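Local atomic coordinates of glucose-6-phosphate isomerase (Chlamydia trachomatis D/UW-3/CX, PDB entry 6OTU), a protein that catalyses the reversible isomerization of glucose-6-phosphate to fructose-6-phosphate. Residues 330-335 / 375-380; 400-405 / 455-460; 336-341 / 382-387; 59-64 / 318-323; 163-168 / 342-347. All blocks are in the same frame, centred on the assembly; numbering follows the deposited sequence.

Overall arrangement
From the N terminus, contact 4 opens in the loop at 59-64 and closes on helix 313-327. Contact 5 opens within that span, at helix 162-172, but closes only at 342-347, so the two cross. Contacts 1 and 3 open in succession on strand 332-337 before contact 5 has closed, and close at 375-380 and 382-387; they cross contact 5 and each other. Contact 2 follows in series, joining strands 401-406 and 456-461. Contacts 1 and 2 build adjoining parts of the mixed sheet, contact 3 ties its strand end to the active-site histidine turn, contact 4 brings a loop against a helix, and contact 5 joins helix 162-172 of the parallel sheet to helix 345-357 of the mixed-sheet half.

Contact 1: 330-335 / 375-380; sequences YPTTAV and IIWGDV
Thr333 and Val335 each give a backbone N-H to the partner strand: Thr333 N to Ile375 O at 2.9 Å and Val335 N to Trp377 O at 2.9 Å. In return Ile375 N reaches Pro331 O at 3.0 Å and Trp377 N reaches Thr333 O at 3.2 Å. This alternation is the parallel ladder, and the short strands run 18° from parallel. Gly378 ends the regular pairing with a positive phi of 148°, for which glycine is well suited; lacking CB, it can bring its CA close to Val335 O.

One side-chain bond supplements the ladder. Trp377 carries CG between its backbone N and carbonyl carbon (chi1 66°), which folds the indole back over the first strand, and NE1 gives a weak bond to Thr332 OG1 at 3.3 Å, the oxygen lying near the ring plane at its edge. Ala334 CB comes over a face of the same indole in a CH-pi contact, 4.0 Å from Trp377 CE2; its small methyl suits the flat ring. On the side of the sheet that bears Trp377, Thr332 also turns its methyl to Ile375, with CG2 3.8 Å from Ile375 CB. Away from the indole, the branched Val335 and Ile376 meet methyl to methyl, CG2 to CG2 at 4.0 Å.

The strands belong to a beta-alpha-beta unit whose helix 345-357 packs on Val335 and Ile375. Strand 401-406 pairs along the other edge of 332-337, helix 466-487 covers Val335 and Ile376, and the face bearing Ile375 and Trp377 meets the second subunit, where Gln350 of that chain lies against Trp377.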
# COMPACT_ATOMS: atom_id res chain seq x y z
N TYR A 330 10.71 -16.92 1.69
CA TYR A 330 9.65 -15.98 2.01
C TYR A 330 9.24 -15.21 0.75
O TYR A 330 10.09 -14.56 0.14
CB TYR A 330 10.08 -15.03 3.12
CG TYR A 330 10.67 -15.72 4.35
CD1 TYR A 330 10.05 -16.83 4.92
CD2 TYR A 330 11.86 -15.25 4.94
CE1 TYR A 330 10.59 -17.46 6.05
CE2 TYR A 330 12.40 -15.86 6.07
CZ TYR A 330 11.76 -16.96 6.61
OH TYR A 330 12.30 -17.58 7.71
N PRO A 331 7.97 -15.26 0.34
CA PRO A 331 7.58 -14.66 -0.94
C PRO A 331 7.31 -13.15 -0.91
O PRO A 331 7.00 -12.58 -1.97
CB PRO A 331 6.30 -15.44 -1.30
CG PRO A 331 5.70 -15.80 0.05
CD PRO A 331 6.86 -15.97 1.01
N THR A 332 7.39 -12.48 0.24
CA THR A 332 7.15 -11.04 0.29
C THR A 332 8.23 -10.35 1.11
O THR A 332 9.03 -11.00 1.78
CB THR A 332 5.77 -10.67 0.90
OG1 THR A 332 5.82 -10.74 2.34
CG2 THR A 332 4.65 -11.54 0.36
N THR A 333 8.25 -9.02 1.02
CA THR A 333 9.05 -8.12 1.85
C THR A 333 8.20 -6.91 2.17
O THR A 333 7.65 -6.28 1.26
CB THR A 333 10.35 -7.64 1.15
OG1 THR A 333 11.12 -8.76 0.72
CG2 THR A 333 11.19 -6.83 2.12
N ALA A 334 8.11 -6.57 3.46
CA ALA A 334 7.45 -5.36 3.93
C ALA A 334 8.48 -4.26 4.18
O ALA A 334 9.41 -4.44 4.97
CB ALA A 334 6.67 -5.62 5.22
N VAL A 335 8.29 -3.12 3.53
CA VAL A 335 9.12 -1.94 3.77
C VAL A 335 8.35 -1.02 4.72
O VAL A 335 7.24 -0.58 4.41
CB VAL A 335 9.47 -1.23 2.45
CG1 VAL A 335 10.52 -0.16 2.68
CG2 VAL A 335 9.95 -2.24 1.39
N ILE A 375 6.65 -9.99 -3.53
CA ILE A 375 5.69 -8.91 -3.36
C ILE A 375 6.31 -7.87 -2.44
O ILE A 375 6.85 -8.19 -1.37
CB ILE A 375 4.36 -9.42 -2.78
CG1 ILE A 375 3.87 -10.66 -3.52
CG2 ILE A 375 3.30 -8.33 -2.84
CD1 ILE A 375 3.64 -10.45 -4.95
N ILE A 376 6.30 -6.62 -2.88
CA ILE A 376 6.79 -5.53 -2.06
C ILE A 376 5.56 -4.75 -1.60
O ILE A 376 4.73 -4.36 -2.42
CB ILE A 376 7.80 -4.65 -2.81
CG1 ILE A 376 9.04 -5.49 -3.14
CG2 ILE A 376 8.19 -3.43 -1.99
CD1 ILE A 376 10.03 -4.83 -4.10
N TRP A 377 5.43 -4.60 -0.28
CA TRP A 377 4.27 -3.95 0.32
C TRP A 377 4.72 -3.34 1.64
O TRP A 377 5.85 -3.53 2.08
CB TRP A 377 3.14 -4.96 0.52
CG TRP A 377 3.48 -6.01 1.51
CD1 TRP A 377 4.42 -7.01 1.38
CD2 TRP A 377 2.91 -6.17 2.81
NE1 TRP A 377 4.45 -7.78 2.52
CE2 TRP A 377 3.53 -7.29 3.41
CE3 TRP A 377 1.92 -5.47 3.53
CZ2 TRP A 377 3.20 -7.73 4.70
CZ3 TRP A 377 1.59 -5.92 4.81
CH2 TRP A 377 2.23 -7.04 5.37
N GLY A 378 3.83 -2.60 2.28
CA GLY A 378 4.18 -1.99 3.55
C GLY A 378 3.48 -0.66 3.74
O GLY A 378 2.76 -0.17 2.88
N ASP A 379 3.73 -0.08 4.92
CA ASP A 379 3.18 1.21 5.31
C ASP A 379 4.02 1.74 6.46
O ASP A 379 4.97 1.08 6.90
CB ASP A 379 1.70 1.11 5.67
CG ASP A 379 0.90 2.33 5.25
OD1 ASP A 379 1.42 3.46 5.38
OD2 ASP A 379 -0.25 2.16 4.78
N VAL A 380 3.66 2.93 6.97
CA VAL A 380 4.53 3.62 7.92
C VAL A 380 4.31 3.11 9.34
O VAL A 380 3.27 2.56 9.69
CB VAL A 380 4.35 5.16 7.86
CG1 VAL A 380 4.58 5.71 6.43
CG2 VAL A 380 3.00 5.57 8.40

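Contact 2: 400-405 / 455-460; sequences PVEFIG and PSSILV
Pro455 meets Pro400 ring to ring at the start of two parallel strands, CG of Pro455 lying 4.2 Å from CB of Pro400. Proline has no N-H to give, but its carbonyl serves the ladder: Pro455 O takes Val401 N at 3.1 Å.

Ser456 holds its small side chain on the face shared with Val401 and Phe403. Its CB is 3.7 Å from Phe403 CE2, while OG lies in the plane of that ring at its edge and is hydrogen-bonded to Ser434. Val401 CG1 sits over the centre of one face of the same phenyl, so the aromatic side chain is packed both by its own strand and by the neighbour.

Ser457 bonds the neighbouring strand through both its backbone N and its O, flanking Glu402: N goes to Val401 O, and O accepts Phe403 N at 2.9 Å. Its hydroxyl points to the other face and shares a water, 2.7 Å from Ser457 OG, that donates to Phe403 O. The ethyl arm of Ile458 borders the Phe403 ring, extending the apolar patch. Leu459 continues the ladder, with N to Phe403 O at 3.1 Å and O accepting Gly405 N at 3.0 Å. At the end Val460 lays CG1 against the carbonyl of Gly405, 3.2 Å from Gly405 O.

The pair lies inside the mixed sheet, with strand 332-337 beyond 401-406 and strand 54-57 beyond 456-461. Helix 422-439 covers Phe403, Ile458 and Val460, whereas Glu402, on the opposite face, forms a salt bridge with Lys479 of helix 466-487.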
# COMPACT_ATOMS: atom_id res chain seq x y z
N PRO A 400 9.54 -10.98 6.01
CA PRO A 400 10.75 -10.18 6.28
C PRO A 400 10.47 -8.68 6.16
O PRO A 400 9.75 -8.24 5.26
CB PRO A 400 11.74 -10.63 5.20
CG PRO A 400 11.14 -11.93 4.63
CD PRO A 400 9.67 -11.85 4.83
N VAL A 401 11.05 -7.89 7.07
CA VAL A 401 10.78 -6.46 7.15
C VAL A 401 12.06 -5.67 6.91
O VAL A 401 13.13 -6.03 7.40
CB VAL A 401 10.16 -6.07 8.52
CG1 VAL A 401 10.26 -4.56 8.77
CG2 VAL A 401 8.73 -6.49 8.59
N GLU A 402 11.92 -4.57 6.18
CA GLU A 402 12.94 -3.54 6.05
C GLU A 402 12.44 -2.29 6.77
O GLU A 402 11.57 -1.58 6.26
CB GLU A 402 13.24 -3.27 4.57
CG GLU A 402 13.81 -4.48 3.82
CD GLU A 402 14.05 -4.22 2.33
OE1 GLU A 402 13.37 -3.36 1.73
OE2 GLU A 402 14.94 -4.88 1.76
N PHE A 403 12.98 -2.03 7.96
CA PHE A 403 12.63 -0.83 8.71
C PHE A 403 13.44 0.35 8.21
O PHE A 403 14.66 0.23 7.99
CB PHE A 403 12.91 -1.01 10.21
CG PHE A 403 11.96 -1.92 10.91
CD1 PHE A 403 10.63 -1.54 11.10
CD2 PHE A 403 12.37 -3.16 11.36
CE1 PHE A 403 9.73 -2.39 11.74
CE2 PHE A 403 11.48 -4.01 12.02
CZ PHE A 403 10.16 -3.62 12.21
N ILE A 404 12.79 1.50 8.08
CA ILE A 404 13.50 2.73 7.75
C ILE A 404 13.16 3.78 8.79
O ILE A 404 11.98 4.06 9.03
CB ILE A 404 13.15 3.24 6.34
CG1 ILE A 404 13.28 2.11 5.32
CG2 ILE A 404 14.03 4.45 6.00
CD1 ILE A 404 13.20 2.54 3.86
N GLY A 405 14.19 4.39 9.38
CA GLY A 405 13.97 5.37 10.42
C GLY A 405 15.00 6.48 10.46
O GLY A 405 16.03 6.45 9.77
N PRO A 455 12.55 -12.15 10.45
CA PRO A 455 13.76 -11.34 10.26
C PRO A 455 13.47 -9.90 9.85
O PRO A 455 12.44 -9.58 9.26
CB PRO A 455 14.50 -12.09 9.13
CG PRO A 455 13.41 -12.76 8.37
CD PRO A 455 12.35 -13.13 9.36
N SER A 456 14.44 -9.03 10.14
CA SER A 456 14.32 -7.64 9.74
C SER A 456 15.69 -6.99 9.70
O SER A 456 16.66 -7.50 10.29
CB SER A 456 13.38 -6.86 10.67
OG SER A 456 13.79 -6.92 12.02
N SER A 457 15.76 -5.86 8.99
CA SER A 457 16.91 -4.97 9.01
C SER A 457 16.45 -3.55 9.32
O SER A 457 15.26 -3.21 9.25
CB SER A 457 17.69 -5.00 7.68
OG SER A 457 16.96 -4.38 6.63
N ILE A 458 17.43 -2.71 9.67
CA ILE A 458 17.21 -1.36 10.15
C ILE A 458 18.17 -0.45 9.40
O ILE A 458 19.39 -0.62 9.50
CB ILE A 458 17.44 -1.23 11.67
CG1 ILE A 458 16.62 -2.24 12.47
CG2 ILE A 458 17.15 0.19 12.13
CD1 ILE A 458 16.86 -2.19 13.99
N LEU A 459 17.62 0.53 8.69
CA LEU A 459 18.41 1.55 8.01
C LEU A 459 18.04 2.90 8.60
O LEU A 459 16.85 3.26 8.63
CB LEU A 459 18.14 1.52 6.51
CG LEU A 459 18.97 2.49 5.68
CD1 LEU A 459 20.46 2.17 5.80
CD2 LEU A 459 18.50 2.46 4.23
N VAL A 460 19.04 3.66 9.08
CA VAL A 460 18.78 4.93 9.77
C VAL A 460 19.73 6.00 9.26
O VAL A 460 20.93 5.75 9.08
CB VAL A 460 18.92 4.81 11.31
CG1 VAL A 460 18.26 6.01 12.01
CG2 VAL A 460 18.34 3.52 11.81
O HOH W 1 16.34 -1.77 6.40

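Contact 3: 336-341 / 382-387; sequences IPYSTG and TNCQHS. With G6Q (glucose-6-phosphate), chain E.
Tyr338 and Thr382 bring the backbones no nearer than 6.5 Å between their CA atoms, one at the centre of an inverse gamma turn, the other following a cis peptide and leading into a 3-10 turn. Side chains therefore bridge the two parts. Tyr338 OH donates to Gln385 OE1 at 2.9 Å, entering in the amide plane on a lone pair. The ring and amide planes are 52° apart, and Gln385 reaches across with an extended chain whose NE2 binds Asn429.

The same turn carries His386 of the active site, which is assembled from both subunits: Ser160, Ser210 and Thr215 of the second subunit also bond the glucose-6-phosphate. His386 O accepts from O3 of the ligand at 2.7 Å, and His386 ND1 is hydrogen-bonded to O5, also at 2.7 Å, with O5 in the imidazole plane. The sugar is in its open-chain form, consistent with a histidine that acts on O5 in ring opening. Across the imidazole, NE2 is hydrogen-bonded to Glu217 of the second subunit, and the same carboxylate oxygen holds Thr382 OG1.

Cys384 fills the corner between strand and ring: SG is 3.5 Å from Ile336 CG2 and 4.0 Å from Tyr338 OH. With SG between its backbone N and carbonyl carbon (chi1 61°), the compact thiol lies obliquely beside the aromatic ring. Thr382 adds its methyl, CG2 lying 3.9 Å from Tyr338 CE2.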
# COMPACT_ATOMS: atom_id res chain seq x y z
N ILE A 336 8.94 -0.73 5.88
CA ILE A 336 8.23 -0.05 6.96
C ILE A 336 8.94 1.24 7.35
O ILE A 336 9.81 1.23 8.22
CB ILE A 336 8.08 -0.96 8.19
CG1 ILE A 336 7.41 -2.30 7.82
CG2 ILE A 336 7.34 -0.25 9.32
CD1 ILE A 336 5.97 -2.16 7.29
N PRO A 337 8.62 2.38 6.73
CA PRO A 337 9.29 3.64 7.11
C PRO A 337 8.65 4.27 8.35
O PRO A 337 7.43 4.47 8.42
CB PRO A 337 9.12 4.54 5.87
CG PRO A 337 8.37 3.65 4.79
CD PRO A 337 7.73 2.52 5.55
N TYR A 338 9.48 4.58 9.36
CA TYR A 338 9.02 5.32 10.54
C TYR A 338 9.21 6.80 10.27
O TYR A 338 10.05 7.49 10.85
CB TYR A 338 9.76 4.86 11.80
CG TYR A 338 9.15 3.61 12.42
CD1 TYR A 338 9.13 2.42 11.71
CD2 TYR A 338 8.57 3.63 13.69
CE1 TYR A 338 8.58 1.28 12.24
CE2 TYR A 338 8.00 2.48 14.24
CZ TYR A 338 8.01 1.31 13.50
OH TYR A 338 7.44 0.13 13.99
N SER A 339 8.41 7.29 9.32
CA SER A 339 8.67 8.56 8.66
C SER A 339 7.47 9.04 7.87
O SER A 339 7.14 8.46 6.83
CB SER A 339 9.87 8.44 7.71
OG SER A 339 10.23 9.70 7.17
N THR A 340 6.81 10.10 8.36
CA THR A 340 5.66 10.66 7.65
C THR A 340 6.06 11.10 6.24
O THR A 340 5.34 10.85 5.27
CB THR A 340 5.05 11.81 8.46
OG1 THR A 340 4.43 11.29 9.65
CG2 THR A 340 3.99 12.57 7.66
N GLY A 341 7.25 11.70 6.11
CA GLY A 341 7.72 12.13 4.80
C GLY A 341 7.83 11.01 3.79
O GLY A 341 7.67 11.23 2.60
N THR A 382 4.53 4.64 13.42
CA THR A 382 4.03 3.49 14.20
C THR A 382 2.65 2.94 13.78
O THR A 382 2.18 1.97 14.39
CB THR A 382 3.89 3.85 15.70
OG1 THR A 382 3.03 4.99 15.85
CG2 THR A 382 5.25 4.11 16.40
N ASN A 383 1.97 3.54 12.78
CA ASN A 383 0.62 3.07 12.44
C ASN A 383 0.59 1.56 12.22
O ASN A 383 -0.32 0.89 12.70
CB ASN A 383 0.09 3.77 11.18
CG ASN A 383 0.09 5.27 11.30
OD1 ASN A 383 1.13 5.87 11.52
ND2 ASN A 383 -1.08 5.89 11.12
N CYS A 384 1.60 1.02 11.53
CA CYS A 384 1.63 -0.41 11.21
C CYS A 384 1.55 -1.29 12.46
O CYS A 384 0.99 -2.40 12.40
CB CYS A 384 2.89 -0.75 10.42
SG CYS A 384 4.44 -0.40 11.33
N GLN A 385 2.09 -0.83 13.59
CA GLN A 385 2.01 -1.59 14.85
C GLN A 385 0.57 -1.84 15.31
O GLN A 385 0.33 -2.77 16.08
CB GLN A 385 2.78 -0.87 15.97
CG GLN A 385 4.18 -0.41 15.56
CD GLN A 385 4.88 0.41 16.61
OE1 GLN A 385 6.08 0.69 16.50
NE2 GLN A 385 4.14 0.82 17.65
N HIS A 386 -0.38 -1.03 14.86
CA HIS A 386 -1.77 -1.16 15.29
C HIS A 386 -2.62 -1.93 14.30
O HIS A 386 -3.83 -2.09 14.53
CB HIS A 386 -2.39 0.23 15.52
CG HIS A 386 -1.61 1.08 16.47
ND1 HIS A 386 -2.00 1.29 17.77
CD2 HIS A 386 -0.44 1.76 16.31
CE1 HIS A 386 -1.12 2.08 18.37
NE2 HIS A 386 -0.16 2.36 17.51
N SER A 387 -2.02 -2.43 13.22
CA SER A 387 -2.82 -3.07 12.19
C SER A 387 -2.22 -4.40 11.77
O SER A 387 -2.37 -5.39 12.50
CB SER A 387 -2.99 -2.13 10.98
OG SER A 387 -1.80 -1.98 10.25
C1 G6Q E . -8.27 -2.21 16.10
C2 G6Q E . -6.94 -2.31 16.84
C3 G6Q E . -6.10 -1.04 16.78
C4 G6Q E . -6.67 0.13 17.59
C5 G6Q E . -5.63 1.24 17.77
C6 G6Q E . -6.22 2.48 18.41
O1 G6Q E . -9.07 -3.08 16.20
O2 G6Q E . -7.15 -2.67 18.20
O3 G6Q E . -5.94 -0.63 15.41
O4 G6Q E . -7.81 0.67 16.93
O5 G6Q E . -4.55 0.73 18.56
O6 G6Q E . -6.82 2.09 19.67
P G6Q E . -7.71 3.15 20.49
O1P G6Q E . -8.91 3.48 19.62
O2P G6Q E . -8.11 2.41 21.77
O3P G6Q E . -6.83 4.36 20.76

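Contact 4: 59-64 / 318-323; sequences ATERVD and AMLGVW
Trp323 swings its indole out from the helix with CG opposite the backbone N (chi1 172°), and Val63 meets it with CG1 opposite its carbonyl carbon (chi1 -68°). The two side chains slide past each other in opposite directions, and the CG1 methyl settles over the five-membered ring in a CH-pi contact, offset toward the rim and 3.4 Å from Trp323 NE1. A beta-branched residue suits this spot, because the methyls also reach Leu320 one helical turn earlier: Val63 CG1 lies 3.9 Å from Leu320 CD2. Glu61 lends the aliphatic part of its chain, its CG 4.4 Å from Leu320 CD2, while its OE1 is hydrogen-bonded to Asn324.

The indole N-H has a polar partner too. Trp323 NE1 gives a weak, bent bond to Arg62 O at 2.8 Å (N-H...O 125°). Arg62 is the centre of an inverse gamma turn, and its guanidinium leads elsewhere, with NE on Ile31 O.

The loop connects strand 54-57 with helix 65-77, for which Asp64 is the N-cap. This is plain structural packing, in which helix 313-327 lies against the loop through Leu320 and Trp323 and against helix 65-77, whose Cys67 touches Trp323.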
# COMPACT_ATOMS: atom_id res chain seq x y z
N ALA A 59 21.59 -7.54 12.51
CA ALA A 59 21.66 -8.57 13.53
C ALA A 59 20.32 -9.30 13.70
O ALA A 59 20.30 -10.43 14.20
CB ALA A 59 22.12 -7.95 14.85
N THR A 60 19.22 -8.69 13.29
CA THR A 60 17.90 -9.32 13.37
C THR A 60 17.50 -10.04 12.08
O THR A 60 16.33 -10.38 11.91
CB THR A 60 16.85 -8.28 13.75
OG1 THR A 60 16.98 -7.13 12.90
CG2 THR A 60 17.03 -7.84 15.21
N GLU A 61 18.44 -10.26 11.15
CA GLU A 61 18.27 -11.20 10.05
C GLU A 61 18.83 -12.56 10.45
O GLU A 61 19.76 -12.64 11.27
CB GLU A 61 18.98 -10.73 8.78
CG GLU A 61 18.57 -9.37 8.26
CD GLU A 61 17.37 -9.42 7.34
OE1 GLU A 61 16.85 -10.54 7.11
OE2 GLU A 61 16.95 -8.35 6.87
N ARG A 62 18.26 -13.63 9.89
CA ARG A 62 18.68 -14.99 10.22
C ARG A 62 19.92 -15.37 9.42
O ARG A 62 19.92 -16.25 8.55
CB ARG A 62 17.54 -15.97 9.96
CG ARG A 62 16.30 -15.71 10.80
CD ARG A 62 15.32 -16.89 10.76
NE ARG A 62 15.76 -18.01 11.57
CZ ARG A 62 15.08 -19.14 11.70
NH1 ARG A 62 13.94 -19.29 11.04
NH2 ARG A 62 15.53 -20.13 12.48
N VAL A 63 21.02 -14.68 9.73
CA VAL A 63 22.30 -14.90 9.06
C VAL A 63 23.41 -14.94 10.10
O VAL A 63 23.34 -14.25 11.13
CB VAL A 63 22.58 -13.81 7.99
CG1 VAL A 63 21.60 -13.94 6.83
CG2 VAL A 63 22.50 -12.41 8.60
N ASP A 64 24.41 -15.79 9.86
CA ASP A 64 25.62 -15.86 10.66
C ASP A 64 26.82 -15.73 9.72
O ASP A 64 26.66 -15.56 8.50
CB ASP A 64 25.68 -17.16 11.48
CG ASP A 64 25.50 -18.42 10.62
OD1 ASP A 64 25.67 -18.33 9.39
OD2 ASP A 64 25.22 -19.51 11.17
N ALA A 318 20.59 -6.30 -1.15
CA ALA A 318 20.20 -7.22 -2.21
C ALA A 318 20.45 -8.68 -1.82
O ALA A 318 19.58 -9.54 -2.01
CB ALA A 318 20.94 -6.89 -3.50
N MET A 319 21.63 -8.98 -1.26
CA MET A 319 21.96 -10.38 -0.96
C MET A 319 21.17 -10.91 0.24
O MET A 319 20.73 -12.07 0.24
CB MET A 319 23.47 -10.55 -0.73
CG MET A 319 24.30 -10.14 -1.92
SD MET A 319 23.78 -10.91 -3.47
CE MET A 319 24.17 -12.62 -3.09
N LEU A 320 20.95 -10.07 1.26
CA LEU A 320 20.04 -10.45 2.34
C LEU A 320 18.62 -10.70 1.81
O LEU A 320 17.92 -11.61 2.29
CB LEU A 320 20.02 -9.36 3.41
CG LEU A 320 21.30 -9.21 4.24
CD1 LEU A 320 21.29 -7.91 5.04
CD2 LEU A 320 21.49 -10.41 5.17
N GLY A 321 18.19 -9.93 0.82
CA GLY A 321 16.89 -10.21 0.21
C GLY A 321 16.87 -11.54 -0.52
O GLY A 321 15.90 -12.30 -0.43
N VAL A 322 17.96 -11.86 -1.23
CA VAL A 322 18.08 -13.14 -1.93
C VAL A 322 18.08 -14.29 -0.93
O VAL A 322 17.46 -15.33 -1.16
CB VAL A 322 19.36 -13.14 -2.80
CG1 VAL A 322 19.77 -14.55 -3.19
CG2 VAL A 322 19.20 -12.23 -4.02
N TRP A 323 18.77 -14.10 0.21
CA TRP A 323 18.73 -15.08 1.30
C TRP A 323 17.29 -15.32 1.75
O TRP A 323 16.83 -16.46 1.81
CB TRP A 323 19.59 -14.61 2.46
CG TRP A 323 19.50 -15.42 3.73
CD1 TRP A 323 18.93 -15.04 4.92
CD2 TRP A 323 20.06 -16.74 3.96
NE1 TRP A 323 19.08 -16.03 5.85
CE2 TRP A 323 19.76 -17.08 5.30
CE3 TRP A 323 20.76 -17.65 3.17
CZ2 TRP A 323 20.13 -18.31 5.86
CZ3 TRP A 323 21.14 -18.88 3.73
CH2 TRP A 323 20.82 -19.19 5.07

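Contact 5: 163-168 / 342-347; sequences GPKAMY and LKYFTA
Ala166 packs against Tyr344 and Phe345 in a close contact between the side of one helix and the beginning of another, buried with its centre about 8 Å from the centre of the chain. The CA atoms of Ala166 and Tyr344 are 4.7 Å apart, an approach suited to a residue as small as alanine. Ala166 CB touches Tyr344 O at 3.5 Å and lies near the edge of the Phe345 ring. Just beside it a water bridges the backbones, donating to Ala166 O at 2.9 Å and accepting from Tyr344 N at 3.2 Å; in this way it serves polar groups that do not meet directly.

Helix 162-172 is the connection between strands 151-155 and 180-184, a beta-alpha-beta crossover of the five-stranded parallel sheet, whereas helix 345-357 follows strand 332-337 of the mixed sheet. The contact consequently joins the two sheet-bearing halves of the phosphoglucose isomerase fold, with Tyr344 at the N-cap of the second helix.

Longer side chains flank the alanine. Met167 starts out away from the partner, but bends at chi2 and chi3 carry its flexible end back, with CE 3.8 Å from Phe345 CE1. Lys165 bends at chi3 (75°) and brings its far end obliquely past the tyrosine ring, CE lying 3.9 Å from Tyr344 CD1. Its ammonium forms a long, weak ion pair with Glu161, and the Tyr344 ring also meets Phe169 of the first helix.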
# COMPACT_ATOMS: atom_id res chain seq x y z
N GLY A 163 7.74 8.00 -8.52
CA GLY A 163 9.03 8.44 -8.05
C GLY A 163 9.06 9.91 -7.68
O GLY A 163 9.41 10.28 -6.56
N PRO A 164 8.70 10.79 -8.64
CA PRO A 164 8.56 12.21 -8.28
C PRO A 164 7.66 12.45 -7.07
O PRO A 164 8.04 13.21 -6.17
CB PRO A 164 7.98 12.82 -9.57
CG PRO A 164 8.54 11.97 -10.65
CD PRO A 164 8.70 10.58 -10.10
N LYS A 165 6.51 11.78 -6.99
CA LYS A 165 5.58 12.00 -5.88
C LYS A 165 6.18 11.53 -4.56
O LYS A 165 6.08 12.24 -3.55
CB LYS A 165 4.24 11.31 -6.16
CG LYS A 165 3.16 11.58 -5.09
CD LYS A 165 1.78 11.14 -5.51
CE LYS A 165 1.65 9.63 -5.44
NZ LYS A 165 0.23 9.18 -5.40
N ALA A 166 6.82 10.36 -4.55
CA ALA A 166 7.49 9.89 -3.34
C ALA A 166 8.58 10.86 -2.90
O ALA A 166 8.78 11.09 -1.69
CB ALA A 166 8.07 8.50 -3.59
N MET A 167 9.31 11.44 -3.85
CA MET A 167 10.39 12.35 -3.50
C MET A 167 9.85 13.70 -3.05
O MET A 167 10.40 14.32 -2.14
CB MET A 167 11.36 12.51 -4.69
CG MET A 167 12.25 11.27 -4.96
SD MET A 167 13.18 10.64 -3.51
CE MET A 167 12.12 9.27 -2.99
N TYR A 168 8.76 14.17 -3.67
CA TYR A 168 8.18 15.45 -3.29
C TYR A 168 7.73 15.43 -1.82
O TYR A 168 8.05 16.34 -1.05
CB TYR A 168 7.02 15.81 -4.23
CG TYR A 168 6.17 16.92 -3.65
CD1 TYR A 168 6.60 18.24 -3.69
CD2 TYR A 168 4.98 16.65 -3.00
CE1 TYR A 168 5.86 19.25 -3.12
CE2 TYR A 168 4.23 17.65 -2.43
CZ TYR A 168 4.67 18.95 -2.48
OH TYR A 168 3.91 19.97 -1.91
N LEU A 342 8.10 9.78 4.25
CA LEU A 342 8.19 8.62 3.37
C LEU A 342 6.85 7.92 3.17
O LEU A 342 6.83 6.72 2.84
CB LEU A 342 9.24 7.65 3.91
CG LEU A 342 10.68 8.20 3.85
CD1 LEU A 342 11.74 7.24 4.47
CD2 LEU A 342 11.05 8.55 2.41
N LYS A 343 5.73 8.62 3.37
CA LYS A 343 4.42 7.98 3.25
C LYS A 343 4.20 7.38 1.86
O LYS A 343 3.49 6.37 1.74
CB LYS A 343 3.30 8.97 3.58
CG LYS A 343 2.24 8.37 4.50
CD LYS A 343 1.77 9.32 5.61
CE LYS A 343 0.84 10.43 5.08
NZ LYS A 343 0.38 11.35 6.17
N TYR A 344 4.80 7.95 0.81
CA TYR A 344 4.60 7.42 -0.53
C TYR A 344 5.79 6.64 -1.06
O TYR A 344 5.78 6.22 -2.22
CB TYR A 344 4.25 8.54 -1.52
CG TYR A 344 3.01 9.33 -1.15
CD1 TYR A 344 1.75 8.96 -1.61
CD2 TYR A 344 3.11 10.45 -0.33
CE1 TYR A 344 0.62 9.69 -1.26
CE2 TYR A 344 2.00 11.18 0.02
CZ TYR A 344 0.76 10.81 -0.44
OH TYR A 344 -0.32 11.57 -0.06
N PHE A 345 6.81 6.40 -0.23
CA PHE A 345 8.03 5.76 -0.70
C PHE A 345 7.82 4.28 -1.01
O PHE A 345 8.37 3.76 -1.99
CB PHE A 345 9.15 5.95 0.32
CG PHE A 345 10.51 5.55 -0.16
CD1 PHE A 345 11.00 6.04 -1.37
CD2 PHE A 345 11.31 4.72 0.60
CE1 PHE A 345 12.27 5.69 -1.82
CE2 PHE A 345 12.59 4.36 0.17
CZ PHE A 345 13.07 4.85 -1.05
N THR A 346 7.04 3.57 -0.18
CA THR A 346 6.82 2.14 -0.40
C THR A 346 6.07 1.88 -1.70
O THR A 346 6.33 0.88 -2.39
CB THR A 346 6.07 1.54 0.79
OG1 THR A 346 6.88 1.62 1.97
CG2 THR A 346 5.73 0.08 0.55
N ALA A 347 5.11 2.74 -2.05
CA ALA A 347 4.40 2.56 -3.30
C ALA A 347 5.35 2.64 -4.48
O ALA A 347 5.26 1.83 -5.42
CB ALA A 347 3.29 3.61 -3.43
O HOH W 2 7.28 9.98 0.53